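Local coordinates for ketosynthase (Streptomyces sp. MSC090213JE08, PDB 6KXD), which probably catalyses the decarboxylative condensation of an acyl chain with malonyl-ACP to give 3-oxoacyl-ACP, the chain-elongating step of polyketide assembly, at residues T13-I18 with T23-Y28; T111-S116 with R202-L207; V239-E244 with R249-H254; E256-G261 with A288-E293; A314-V319 with C371-V376. All blocks are in the same frame, centred on the assembly; numbering follows the deposited sequence.

Contact 1: T13-I18 with T23-Y28; sequences TGFGVI and TGVEEY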
# COMPACT_ATOMS: atom_id res chain seq x y z
N THR A 13 0.37 -22.44 0.19
CA THR A 13 0.82 -23.48 1.09
C THR A 13 0.53 -23.18 2.56
O THR A 13 0.69 -24.06 3.40
CB THR A 13 2.31 -23.74 0.88
OG1 THR A 13 2.99 -22.49 1.03
CG2 THR A 13 2.59 -24.31 -0.49
N GLY A 14 0.15 -21.94 2.90
CA GLY A 14 -0.14 -21.63 4.30
C GLY A 14 -1.14 -20.50 4.43
O GLY A 14 -1.16 -19.60 3.60
N PHE A 15 -2.01 -20.61 5.43
CA PHE A 15 -2.98 -19.60 5.78
C PHE A 15 -2.84 -19.26 7.25
O PHE A 15 -2.80 -20.16 8.10
CB PHE A 15 -4.42 -20.06 5.58
CG PHE A 15 -4.82 -20.40 4.16
CD1 PHE A 15 -4.32 -19.70 3.08
CD2 PHE A 15 -5.76 -21.40 3.91
CE1 PHE A 15 -4.71 -20.00 1.79
CE2 PHE A 15 -6.17 -21.68 2.62
CZ PHE A 15 -5.65 -20.98 1.56
N GLY A 16 -2.78 -17.97 7.53
CA GLY A 16 -2.84 -17.48 8.86
C GLY A 16 -4.01 -16.54 8.99
O GLY A 16 -4.15 -15.66 8.15
N VAL A 17 -4.79 -16.69 10.06
CA VAL A 17 -6.06 -15.97 10.24
C VAL A 17 -6.22 -15.54 11.70
O VAL A 17 -6.19 -16.39 12.61
CB VAL A 17 -7.27 -16.83 9.84
CG1 VAL A 17 -8.57 -16.05 10.06
CG2 VAL A 17 -7.18 -17.35 8.42
N ILE A 18 -6.45 -14.24 11.88
CA ILE A 18 -6.93 -13.57 13.06
C ILE A 18 -8.21 -12.87 12.65
O ILE A 18 -8.13 -11.89 11.94
CB ILE A 18 -5.95 -12.51 13.58
CG1 ILE A 18 -4.57 -13.07 13.95
CG2 ILE A 18 -6.58 -11.77 14.74
CD1 ILE A 18 -4.53 -13.71 15.31
N THR A 23 -9.75 -17.66 14.90
CA THR A 23 -8.29 -17.47 14.87
C THR A 23 -7.67 -18.82 14.52
O THR A 23 -7.94 -19.81 15.18
CB THR A 23 -7.80 -16.91 16.21
OG1 THR A 23 -8.30 -15.58 16.36
CG2 THR A 23 -6.29 -16.91 16.32
N GLY A 24 -6.87 -18.85 13.46
CA GLY A 24 -6.32 -20.05 12.90
C GLY A 24 -7.22 -20.64 11.83
O GLY A 24 -8.41 -20.36 11.83
N VAL A 25 -6.61 -21.42 10.94
CA VAL A 25 -7.24 -21.97 9.76
C VAL A 25 -8.45 -22.83 10.18
O VAL A 25 -9.48 -22.85 9.48
CB VAL A 25 -6.23 -22.74 8.89
CG1 VAL A 25 -5.69 -24.00 9.55
CG2 VAL A 25 -6.81 -23.09 7.54
N GLU A 26 -8.32 -23.56 11.31
CA GLU A 26 -9.39 -24.47 11.79
C GLU A 26 -10.60 -23.65 12.24
O GLU A 26 -11.68 -23.84 11.71
CB GLU A 26 -8.96 -25.34 12.96
CG GLU A 26 -8.55 -26.74 12.57
CD GLU A 26 -8.17 -27.55 13.80
OE1 GLU A 26 -9.10 -27.90 14.58
OE2 GLU A 26 -6.96 -27.77 14.00
N GLU A 27 -10.38 -22.78 13.24
CA GLU A 27 -11.40 -21.88 13.78
C GLU A 27 -12.09 -21.11 12.64
O GLU A 27 -13.27 -20.82 12.72
CB GLU A 27 -10.79 -20.87 14.75
CG GLU A 27 -10.94 -21.16 16.23
CD GLU A 27 -11.34 -19.92 17.03
OE1 GLU A 27 -12.50 -19.85 17.49
OE2 GLU A 27 -10.50 -19.01 17.20
N TYR A 28 -11.33 -20.75 11.60
CA TYR A 28 -11.84 -19.85 10.57
C TYR A 28 -12.67 -20.64 9.58
O TYR A 28 -13.74 -20.21 9.20
CB TYR A 28 -10.70 -19.13 9.85
CG TYR A 28 -11.14 -18.10 8.83
CD1 TYR A 28 -11.90 -17.02 9.22
CD2 TYR A 28 -10.71 -18.17 7.52
CE1 TYR A 28 -12.29 -16.04 8.31
CE2 TYR A 28 -11.08 -17.20 6.59
CZ TYR A 28 -11.88 -16.14 6.99
OH TYR A 28 -12.22 -15.17 6.09
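With CG1 of V17 anti to its backbone N and the ring of Y28 swung anti to its own (chi1 -176°), the two side chains cross at about a right angle, and the valine methyl is set over one face of the tyrosine ring. CG1 stands 3.8 Å from the centroid of the Y28 ring, 25° off the normal, a CH-pi contact. Its closest ring atom is CG, 3.5 Å from V17 CG1, so the methyl sits toward the CB end of the ring. The second branch, V17 CG2, comes within 3.7 Å of Y28 CD2. At the far end of the ring, the hydroxyl of Y28 is bonded to the carbonyl of L344, on helix 341-355. A leucine at this position would probably give up both the CH-pi face under V17 and the hydroxyl link to L344, leaving that helix less firmly tied. The backbones are joined by one nearly straight bond, G24 N to V17 O at 2.7 Å, and the same oxygen receives a CA-H...O contact from T23. V25 CG2 meets the edge of the F15 ring, 4.1 Å from CD2, while I18 CD1 lies 3.8 Å from T23 CG2, the two side chains running side by side. E27 OE2 accepts from T23 N, from above its carboxylate plane. Strand 10-19 leads through a short turn and strand 22-23 into helix 24-34, the axes of the two segments lying 65° apart: a strand-turn-helix unit at the start of the thiolase-like ketosynthase fold.

Contact 2: T111-S116 with R202-L207; sequences TTDGES and RKAFAL
S116 OG has two partners: it donates to D113 O at 2.7 Å within its own segment, and it accepts from a water that lies 2.7 Å away. That same water accepts from K203 NZ, so the serine hydroxyl and the ammonium are joined through it. K203 also bonds directly across the contact, its NZ 3.0 Å from D113 OD1 in a salt bridge that uses the anti lone pair of the oxygen, away from OD2. The lysine gets there by staying extended, with CG anti to the backbone N (chi1 173°), and its CD passes 3.7 Å from S116 OG. The other carboxylate oxygen, D113 OD2, faces the methyl of A204, with CB at 3.6 Å. A methionine in place of K203 would probably leave D113 OD1 without its counter-charge and the bridging water without a donor. A second water accepts from K203 N and gives a weak bond to S116 O, adding a backbone link. D198 OD2 accepts from the backbone N atoms of T112 and D113, which probably steadies the turn carrying the aspartate. The 111-116 loop leads from strand 105-110 into helix 116-129, with E115 at the N-cap position, and helix 202-210 packs beside it; on that helix R202 makes a cation-pi contact with Y136 and K203 packs on V128, both of the neighbouring subunit, which places the contact beside the dimer interface.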
# COMPACT_ATOMS: atom_id res chain seq x y z
N THR A 111 -3.39 -2.72 4.00
CA THR A 111 -4.07 -2.08 5.10
C THR A 111 -4.90 -0.90 4.61
O THR A 111 -4.56 -0.26 3.62
CB THR A 111 -3.11 -1.60 6.19
OG1 THR A 111 -3.91 -1.46 7.35
CG2 THR A 111 -2.45 -0.27 5.91
N THR A 112 -5.97 -0.60 5.37
CA THR A 112 -6.73 0.63 5.10
C THR A 112 -6.26 1.73 6.04
O THR A 112 -5.95 2.81 5.62
CB THR A 112 -8.24 0.37 5.26
OG1 THR A 112 -8.63 -0.62 4.30
CG2 THR A 112 -9.06 1.63 5.14
N ASP A 113 -6.28 1.40 7.35
CA ASP A 113 -6.17 2.35 8.44
C ASP A 113 -4.89 2.15 9.24
O ASP A 113 -4.42 3.08 9.88
CB ASP A 113 -7.37 2.26 9.38
CG ASP A 113 -8.64 2.71 8.68
OD1 ASP A 113 -8.60 3.81 8.08
OD2 ASP A 113 -9.61 1.92 8.69
N GLY A 114 -4.24 1.00 9.08
CA GLY A 114 -3.00 0.80 9.83
C GLY A 114 -3.26 1.02 11.31
O GLY A 114 -4.30 0.57 11.82
N GLU A 115 -2.34 1.75 11.96
CA GLU A 115 -2.45 2.00 13.42
C GLU A 115 -3.18 3.32 13.66
O GLU A 115 -2.73 4.17 14.41
CB GLU A 115 -1.06 2.00 14.04
CG GLU A 115 -0.31 0.72 13.78
CD GLU A 115 -0.89 -0.62 14.20
OE1 GLU A 115 -0.10 -1.62 14.10
OE2 GLU A 115 -2.11 -0.71 14.59
N SER A 116 -4.31 3.51 12.96
CA SER A 116 -5.01 4.75 13.14
C SER A 116 -5.54 4.89 14.58
O SER A 116 -5.73 5.99 15.05
CB SER A 116 -6.09 4.89 12.09
OG SER A 116 -5.50 5.35 10.86
N ARG A 202 -11.52 4.36 16.01
CA ARG A 202 -12.50 5.41 16.03
C ARG A 202 -12.56 6.09 14.64
O ARG A 202 -13.65 6.38 14.16
CB ARG A 202 -12.13 6.37 17.14
CG ARG A 202 -12.97 7.63 17.19
CD ARG A 202 -12.34 8.53 18.24
NE ARG A 202 -13.18 9.68 18.49
CZ ARG A 202 -13.87 9.89 19.61
NH1 ARG A 202 -14.01 8.92 20.50
NH2 ARG A 202 -14.34 11.09 19.85
N LYS A 203 -11.41 6.27 13.99
CA LYS A 203 -11.39 6.93 12.68
C LYS A 203 -12.38 6.23 11.74
O LYS A 203 -13.23 6.90 11.11
CB LYS A 203 -9.97 6.96 12.10
CG LYS A 203 -9.87 7.46 10.65
CD LYS A 203 -8.69 6.85 9.91
CE LYS A 203 -8.64 7.16 8.43
NZ LYS A 203 -7.46 6.52 7.80
N ALA A 204 -12.28 4.90 11.59
CA ALA A 204 -13.08 4.13 10.62
C ALA A 204 -14.56 4.14 11.02
O ALA A 204 -15.44 4.23 10.18
CB ALA A 204 -12.58 2.72 10.48
N PHE A 205 -14.81 3.96 12.31
CA PHE A 205 -16.17 3.95 12.85
C PHE A 205 -16.86 5.27 12.52
O PHE A 205 -17.96 5.28 11.95
CB PHE A 205 -16.09 3.71 14.36
CG PHE A 205 -17.39 3.24 14.94
CD1 PHE A 205 -18.01 2.11 14.46
CD2 PHE A 205 -18.00 3.96 15.95
CE1 PHE A 205 -19.21 1.67 15.00
CE2 PHE A 205 -19.20 3.52 16.47
CZ PHE A 205 -19.78 2.37 16.02
N ALA A 206 -16.19 6.36 12.88
CA ALA A 206 -16.70 7.71 12.67
C ALA A 206 -16.83 8.04 11.18
O ALA A 206 -17.81 8.66 10.77
CB ALA A 206 -15.81 8.70 13.35
N LEU A 207 -15.87 7.58 10.37
CA LEU A 207 -15.97 7.77 8.92
C LEU A 207 -17.25 7.13 8.39
O LEU A 207 -18.09 7.83 7.83
CB LEU A 207 -14.70 7.20 8.28
CG LEU A 207 -14.72 6.84 6.80
CD1 LEU A 207 -15.71 7.63 6.00
CD2 LEU A 207 -13.30 7.02 6.24
O HOH W 1 -8.75 6.06 15.31
O HOH W 2 -4.70 6.87 8.72

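Contact 3: V239-E244 with R249-H254; sequences VLESLE and RGARIH
The guanidinium of R249 meets the carboxylate of E241 edge-on, while the methyl of A251 lies over one of its faces, 3.5 Å above the plane and toward the rim. The two flat groups are almost coplanar, 19° apart, although the side chains that carry them cross at about a right angle. This is a bidentate pairing: R249 NE donates to the syn lone pair of E241 OE2 at 2.9 Å, 4° out of the guanidinium plane, and R249 NH2 points at E241 OE1. The latter separation, 2.4 Å, is very short, so its exact length is doubtful. The arginine reaches the glutamate through a bend at chi3 (67°), which turns the NE and NH2 edge toward it. Apart from this pair, L243 CD1 touches I253 CD1 at 3.9 Å, an apolar contact just past the strand end. R249 comes just before G250, which ends helix 243-247 in a Schellman motif; A251 to I253 follow. Both oxygens of E241 have further partners: OE1 accepts from T13 OG1, and OE2 pairs with R103 and S245. R249 NH2 in turn also donates to A93 O. A buried carboxylate flanked by two arginines and two hydroxyls is likely to remain ionised, and the in-plane pairing through R249 NE and NH2 restrains the rotation of both end groups.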
# COMPACT_ATOMS: atom_id res chain seq x y z
N VAL A 239 0.64 -17.78 2.61
CA VAL A 239 1.92 -18.16 2.05
C VAL A 239 1.72 -18.57 0.60
O VAL A 239 1.00 -19.56 0.32
CB VAL A 239 2.61 -19.28 2.87
CG1 VAL A 239 3.99 -19.58 2.31
CG2 VAL A 239 2.69 -18.92 4.35
N LEU A 240 2.35 -17.81 -0.31
CA LEU A 240 2.43 -18.12 -1.69
C LEU A 240 3.82 -18.69 -1.97
O LEU A 240 4.80 -18.17 -1.43
CB LEU A 240 2.25 -16.86 -2.56
CG LEU A 240 0.82 -16.41 -2.79
CD1 LEU A 240 0.19 -15.92 -1.51
CD2 LEU A 240 0.79 -15.32 -3.86
N GLU A 241 3.89 -19.67 -2.85
CA GLU A 241 5.14 -20.35 -3.17
C GLU A 241 5.11 -20.81 -4.61
O GLU A 241 4.05 -21.15 -5.12
CB GLU A 241 5.30 -21.60 -2.31
CG GLU A 241 5.93 -21.34 -0.96
CD GLU A 241 6.28 -22.62 -0.21
OE1 GLU A 241 5.50 -23.00 0.70
OE2 GLU A 241 7.33 -23.24 -0.53
N SER A 242 6.28 -20.80 -5.27
CA SER A 242 6.33 -21.37 -6.61
C SER A 242 5.91 -22.84 -6.48
O SER A 242 6.20 -23.45 -5.46
CB SER A 242 7.69 -21.25 -7.24
OG SER A 242 8.62 -22.08 -6.57
N LEU A 243 5.16 -23.35 -7.46
CA LEU A 243 4.85 -24.79 -7.45
C LEU A 243 6.13 -25.61 -7.25
O LEU A 243 6.16 -26.53 -6.46
CB LEU A 243 4.14 -25.19 -8.74
CG LEU A 243 3.78 -26.68 -8.83
CD1 LEU A 243 2.90 -27.08 -7.66
CD2 LEU A 243 3.10 -27.00 -10.16
N GLU A 244 7.19 -25.26 -7.99
CA GLU A 244 8.49 -25.93 -7.90
C GLU A 244 8.92 -26.07 -6.44
O GLU A 244 9.31 -27.13 -6.01
CB GLU A 244 9.59 -25.11 -8.56
CG GLU A 244 9.76 -25.32 -10.04
CD GLU A 244 10.71 -24.28 -10.63
OE1 GLU A 244 11.92 -24.61 -10.78
OE2 GLU A 244 10.25 -23.14 -10.90
N ARG A 249 9.52 -29.34 -1.45
CA ARG A 249 9.64 -29.12 0.01
C ARG A 249 8.75 -30.13 0.75
O ARG A 249 8.83 -30.27 1.97
CB ARG A 249 9.19 -27.68 0.29
CG ARG A 249 9.52 -27.12 1.67
CD ARG A 249 9.32 -25.60 1.72
NE ARG A 249 7.93 -25.13 1.59
CZ ARG A 249 7.03 -25.19 2.57
NH1 ARG A 249 7.28 -25.96 3.61
NH2 ARG A 249 5.90 -24.50 2.50
N GLY A 250 7.86 -30.80 0.01
CA GLY A 250 6.82 -31.67 0.57
C GLY A 250 5.69 -30.89 1.24
O GLY A 250 5.10 -31.36 2.22
N ALA A 251 5.38 -29.71 0.70
CA ALA A 251 4.40 -28.82 1.31
C ALA A 251 2.99 -29.26 0.93
O ALA A 251 2.71 -29.62 -0.21
CB ALA A 251 4.68 -27.40 0.87
N ARG A 252 2.08 -29.24 1.90
CA ARG A 252 0.65 -29.36 1.60
C ARG A 252 0.22 -28.05 0.90
O ARG A 252 0.45 -26.98 1.41
CB ARG A 252 -0.10 -29.64 2.91
CG ARG A 252 -1.61 -29.70 2.77
CD ARG A 252 -2.29 -28.36 2.97
NE ARG A 252 -2.26 -27.87 4.35
CZ ARG A 252 -1.35 -27.04 4.86
NH1 ARG A 252 -0.55 -26.32 4.09
NH2 ARG A 252 -1.25 -26.94 6.17
N ILE A 253 -0.43 -28.19 -0.26
CA ILE A 253 -0.90 -27.08 -1.08
C ILE A 253 -2.42 -26.94 -0.92
O ILE A 253 -3.16 -27.82 -1.32
CB ILE A 253 -0.47 -27.33 -2.54
CG1 ILE A 253 1.06 -27.26 -2.68
CG2 ILE A 253 -1.20 -26.39 -3.48
CD1 ILE A 253 1.58 -27.67 -4.04
N HIS A 254 -2.88 -25.81 -0.37
CA HIS A 254 -4.29 -25.55 -0.10
C HIS A 254 -5.03 -25.31 -1.42
O HIS A 254 -6.11 -25.87 -1.63
CB HIS A 254 -4.50 -24.33 0.81
CG HIS A 254 -4.11 -24.49 2.24
ND1 HIS A 254 -4.81 -25.30 3.13
CD2 HIS A 254 -3.18 -23.85 2.99
CE1 HIS A 254 -4.29 -25.20 4.33
NE2 HIS A 254 -3.27 -24.32 4.27

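Contact 4: E256-G261 with A288-E293; sequences EVLGYG and AGVEQE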
# COMPACT_ATOMS: atom_id res chain seq x y z
N GLU A 256 -4.30 -23.17 -5.70
CA GLU A 256 -3.40 -22.56 -6.62
C GLU A 256 -3.87 -21.11 -6.82
O GLU A 256 -5.08 -20.84 -6.81
CB GLU A 256 -3.35 -23.34 -7.93
CG GLU A 256 -2.21 -22.92 -8.83
CD GLU A 256 -2.11 -23.62 -10.17
OE1 GLU A 256 -2.84 -24.60 -10.38
OE2 GLU A 256 -1.29 -23.16 -11.00
N VAL A 257 -2.91 -20.19 -6.96
CA VAL A 257 -3.21 -18.82 -7.41
C VAL A 257 -3.12 -18.79 -8.93
O VAL A 257 -2.03 -18.98 -9.50
CB VAL A 257 -2.25 -17.78 -6.79
CG1 VAL A 257 -2.74 -16.40 -7.15
CG2 VAL A 257 -2.12 -17.92 -5.28
N LEU A 258 -4.24 -18.52 -9.60
CA LEU A 258 -4.31 -18.60 -11.04
C LEU A 258 -4.02 -17.23 -11.67
O LEU A 258 -3.35 -17.15 -12.70
CB LEU A 258 -5.70 -19.06 -11.47
CG LEU A 258 -6.13 -20.40 -10.89
CD1 LEU A 258 -7.45 -20.83 -11.51
CD2 LEU A 258 -5.07 -21.44 -11.09
N GLY A 259 -4.56 -16.18 -11.06
CA GLY A 259 -4.37 -14.85 -11.60
C GLY A 259 -5.09 -13.79 -10.78
O GLY A 259 -5.86 -14.08 -9.88
N TYR A 260 -4.86 -12.55 -11.17
CA TYR A 260 -5.63 -11.45 -10.67
C TYR A 260 -5.71 -10.35 -11.72
O TYR A 260 -5.00 -10.38 -12.77
CB TYR A 260 -5.06 -10.98 -9.32
CG TYR A 260 -3.85 -10.08 -9.37
CD1 TYR A 260 -2.62 -10.57 -9.78
CD2 TYR A 260 -3.91 -8.76 -8.91
CE1 TYR A 260 -1.49 -9.78 -9.77
CE2 TYR A 260 -2.77 -7.97 -8.88
CZ TYR A 260 -1.56 -8.48 -9.32
OH TYR A 260 -0.40 -7.80 -9.34
N GLY A 261 -6.59 -9.40 -11.43
CA GLY A 261 -6.74 -8.24 -12.25
C GLY A 261 -6.84 -7.01 -11.38
O GLY A 261 -7.47 -7.02 -10.32
N ALA A 288 -5.94 -15.34 -15.29
CA ALA A 288 -6.16 -16.68 -14.74
C ALA A 288 -6.24 -17.69 -15.89
O ALA A 288 -5.86 -18.84 -15.74
CB ALA A 288 -7.42 -16.68 -13.91
N GLY A 289 -6.68 -17.22 -17.06
CA GLY A 289 -6.81 -18.07 -18.25
C GLY A 289 -8.03 -18.95 -18.09
O GLY A 289 -8.00 -20.12 -18.39
N VAL A 290 -9.11 -18.32 -17.63
CA VAL A 290 -10.28 -18.94 -17.08
C VAL A 290 -11.50 -18.27 -17.73
O VAL A 290 -11.50 -17.04 -17.88
CB VAL A 290 -10.26 -18.79 -15.54
CG1 VAL A 290 -11.63 -18.78 -14.92
CG2 VAL A 290 -9.36 -19.83 -14.88
N GLU A 291 -12.52 -19.07 -18.12
CA GLU A 291 -13.77 -18.57 -18.74
C GLU A 291 -14.81 -18.34 -17.64
O GLU A 291 -14.74 -18.97 -16.59
CB GLU A 291 -14.37 -19.53 -19.77
CG GLU A 291 -13.37 -20.27 -20.65
CD GLU A 291 -12.65 -19.45 -21.70
OE1 GLU A 291 -13.00 -18.25 -21.90
OE2 GLU A 291 -11.73 -20.01 -22.34
N GLN A 292 -15.74 -17.41 -17.88
CA GLN A 292 -16.82 -17.12 -16.95
C GLN A 292 -17.47 -18.44 -16.46
O GLN A 292 -17.78 -18.56 -15.28
CB GLN A 292 -17.87 -16.23 -17.60
CG GLN A 292 -17.53 -14.74 -17.59
CD GLN A 292 -16.92 -14.23 -18.87
OE1 GLN A 292 -16.03 -14.84 -19.46
NE2 GLN A 292 -17.35 -13.06 -19.29
N GLU A 293 -17.67 -19.40 -17.38
CA GLU A 293 -18.31 -20.73 -17.11
C GLU A 293 -17.63 -21.45 -15.94
O GLU A 293 -18.31 -22.11 -15.16
CB GLU A 293 -18.23 -21.67 -18.33
CG GLU A 293 -19.17 -21.30 -19.46
CD GLU A 293 -18.64 -20.20 -20.36
OE1 GLU A 293 -17.69 -20.48 -21.10
OE2 GLU A 293 -19.14 -19.06 -20.27
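L258 lies in a classic beta bulge of strand 255-264, where it and G259 both face I403 of strand 398-405, and from there its side chain meets the end of helix 274-288. The leucine makes two different approaches. Its root packs on the last helical residue, L258 CB against A288 CB at 3.8 Å. Its tip goes on to the loop beyond, where L258 CD1 touches V290 CG2 at 4.0 Å and the two side chains cross at about a right angle. CG of L258 stands anti to the carbonyl carbon (chi1 -57°), which brings CD1 to V290. The valine in turn brings CG2, the branch beside its backbone N, to the contact. Between A288 and V290, G289 has positive phi (75°) as the C-prime residue of a Schellman motif, and this turn ends the helix and leads into V290, which also contacts the leucine. G259 comes close as well: its CA is 4.1 Å from that of A288, and a CB there would point at the helix end and collide with A288 N, so the glycine permits the approach. I403 also touches both L258 and A288, closing an apolar patch between sheet and helix. The Y260 side chain points away from this contact and its OH bonds to D182 of helix 172-185, while Y260 N bonds to D287 OD2 in helix 274-288. Between the backbones there is a CA-H...O contact: A288 CA points its hydrogen at L258 O, 3.5 Å away, with an angle of 171° at the hydrogen.

Contact 5: A314-V319 with C371-V376; sequences AAIVDV and CPLDVV
Light apolar packing joins helix 306-320 to the 371-376 loop that precedes strand 381-382, at the outer side of the chain. Two side chains of consecutive helical residues do the touching. V317 turns CG2 to the proline ring, 4.3 Å from P372 CG, and I316 offers its CG2 methyl to L373 CD2 at 4.4 Å. These are loose van der Waals distances, and the two segments together bury 129 Å² of surface. In the loop, P372 is the centre of an inverse gamma turn. A little later D374 forms an Asx turn, its OD1 accepting from V376 N at 2.9 Å from above the carboxylate plane. In the thiolase-like fold of this enzyme the helix packs on helix 274-288 through A315 and V319, while I316 touches T327 of strand 326-328 and P324 ahead of it. L373 also reaches P324 and S313, the latter on the same helix as I316, so the leucine sits between the helix and the loop that leads into strand 326-328. D374 and V376 hold the loop further through R326 contacts, with D374 joined to T327 by a backbone bond.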
# COMPACT_ATOMS: atom_id res chain seq x y z
N ALA A 314 -24.28 -5.47 -10.70
CA ALA A 314 -24.41 -5.04 -12.09
C ALA A 314 -23.14 -5.41 -12.85
O ALA A 314 -23.22 -5.81 -13.99
CB ALA A 314 -24.68 -3.55 -12.14
N ALA A 315 -21.96 -5.28 -12.21
CA ALA A 315 -20.72 -5.54 -12.89
C ALA A 315 -20.58 -7.03 -13.15
O ALA A 315 -20.05 -7.46 -14.21
CB ALA A 315 -19.57 -5.01 -12.05
N ILE A 316 -20.96 -7.81 -12.14
CA ILE A 316 -20.92 -9.25 -12.22
C ILE A 316 -21.82 -9.71 -13.39
O ILE A 316 -21.40 -10.51 -14.22
CB ILE A 316 -21.30 -9.90 -10.87
CG1 ILE A 316 -20.17 -9.71 -9.85
CG2 ILE A 316 -21.62 -11.38 -11.05
CD1 ILE A 316 -20.56 -9.98 -8.41
N VAL A 317 -23.02 -9.16 -13.45
CA VAL A 317 -23.99 -9.53 -14.49
C VAL A 317 -23.47 -9.06 -15.85
O VAL A 317 -23.63 -9.76 -16.85
CB VAL A 317 -25.39 -8.99 -14.15
CG1 VAL A 317 -26.35 -9.16 -15.33
CG2 VAL A 317 -25.96 -9.62 -12.90
N ASP A 318 -22.81 -7.89 -15.91
CA ASP A 318 -22.17 -7.46 -17.15
C ASP A 318 -21.20 -8.51 -17.66
O ASP A 318 -21.17 -8.79 -18.85
CB ASP A 318 -21.36 -6.17 -17.02
CG ASP A 318 -22.19 -4.91 -17.02
OD1 ASP A 318 -23.40 -5.01 -17.30
OD2 ASP A 318 -21.60 -3.85 -16.72
N VAL A 319 -20.37 -9.06 -16.76
CA VAL A 319 -19.31 -9.89 -17.18
C VAL A 319 -19.82 -11.31 -17.49
O VAL A 319 -19.31 -11.97 -18.37
CB VAL A 319 -18.20 -9.95 -16.12
CG1 VAL A 319 -17.25 -11.09 -16.39
CG2 VAL A 319 -17.47 -8.61 -16.03
N CYS A 371 -30.30 -7.00 -7.27
CA CYS A 371 -29.19 -7.93 -7.21
C CYS A 371 -29.63 -9.36 -7.53
O CYS A 371 -29.66 -10.22 -6.65
CB CYS A 371 -28.47 -7.83 -5.87
SG CYS A 371 -28.18 -6.10 -5.40
N PRO A 372 -29.91 -9.71 -8.82
CA PRO A 372 -30.50 -11.00 -9.17
C PRO A 372 -29.47 -12.13 -9.03
O PRO A 372 -29.11 -12.75 -9.99
CB PRO A 372 -30.90 -10.81 -10.64
CG PRO A 372 -29.86 -9.83 -11.17
CD PRO A 372 -29.67 -8.87 -10.01
N LEU A 373 -28.96 -12.33 -7.82
CA LEU A 373 -27.91 -13.30 -7.61
C LEU A 373 -28.37 -14.36 -6.62
O LEU A 373 -29.11 -14.05 -5.70
CB LEU A 373 -26.71 -12.60 -6.97
CG LEU A 373 -26.11 -11.47 -7.80
CD1 LEU A 373 -25.18 -10.67 -6.92
CD2 LEU A 373 -25.43 -12.06 -9.03
N ASP A 374 -27.81 -15.56 -6.78
CA ASP A 374 -27.88 -16.53 -5.72
C ASP A 374 -26.73 -16.23 -4.75
O ASP A 374 -25.56 -16.54 -5.06
CB ASP A 374 -27.81 -17.96 -6.26
CG ASP A 374 -27.79 -19.00 -5.15
OD1 ASP A 374 -27.96 -18.61 -3.96
OD2 ASP A 374 -27.59 -20.18 -5.47
N VAL A 375 -27.08 -15.66 -3.59
CA VAL A 375 -26.11 -15.23 -2.60
C VAL A 375 -25.81 -16.35 -1.59
O VAL A 375 -25.21 -16.10 -0.55
CB VAL A 375 -26.59 -13.94 -1.92
CG1 VAL A 375 -26.81 -12.85 -2.96
CG2 VAL A 375 -27.85 -14.15 -1.08
N VAL A 376 -26.22 -17.58 -1.89
CA VAL A 376 -26.08 -18.69 -0.95
C VAL A 376 -26.53 -18.20 0.42
O VAL A 376 -25.75 -18.11 1.36
CB VAL A 376 -24.63 -19.21 -0.97
CG1 VAL A 376 -24.42 -20.38 -0.01
CG2 VAL A 376 -24.21 -19.59 -2.38

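How the contacts relate
Along the chain the five contacts come in series. Contacts 1, 3 and 4 share the main mixed sheet: strand 10-19 of contact 1 has strand 234-242 of contact 3 and strand 255-264 of contact 4 as neighbours. Contacts 1 and 3, centres 16 Å apart, touch through T13 and E241. Contacts 3 and 4 meet where L240 packs on V257, and contact 4 reaches contact 5, 18 Å away by centres, through Q292 and V319. Contact 2 lies apart, its centre 24 Å from that of contact 1 and 34 Å from that of contact 3; it borders the neighbouring subunit, which contact 4 also touches through Y260. The set thus spans core sheet, periphery and subunit interface.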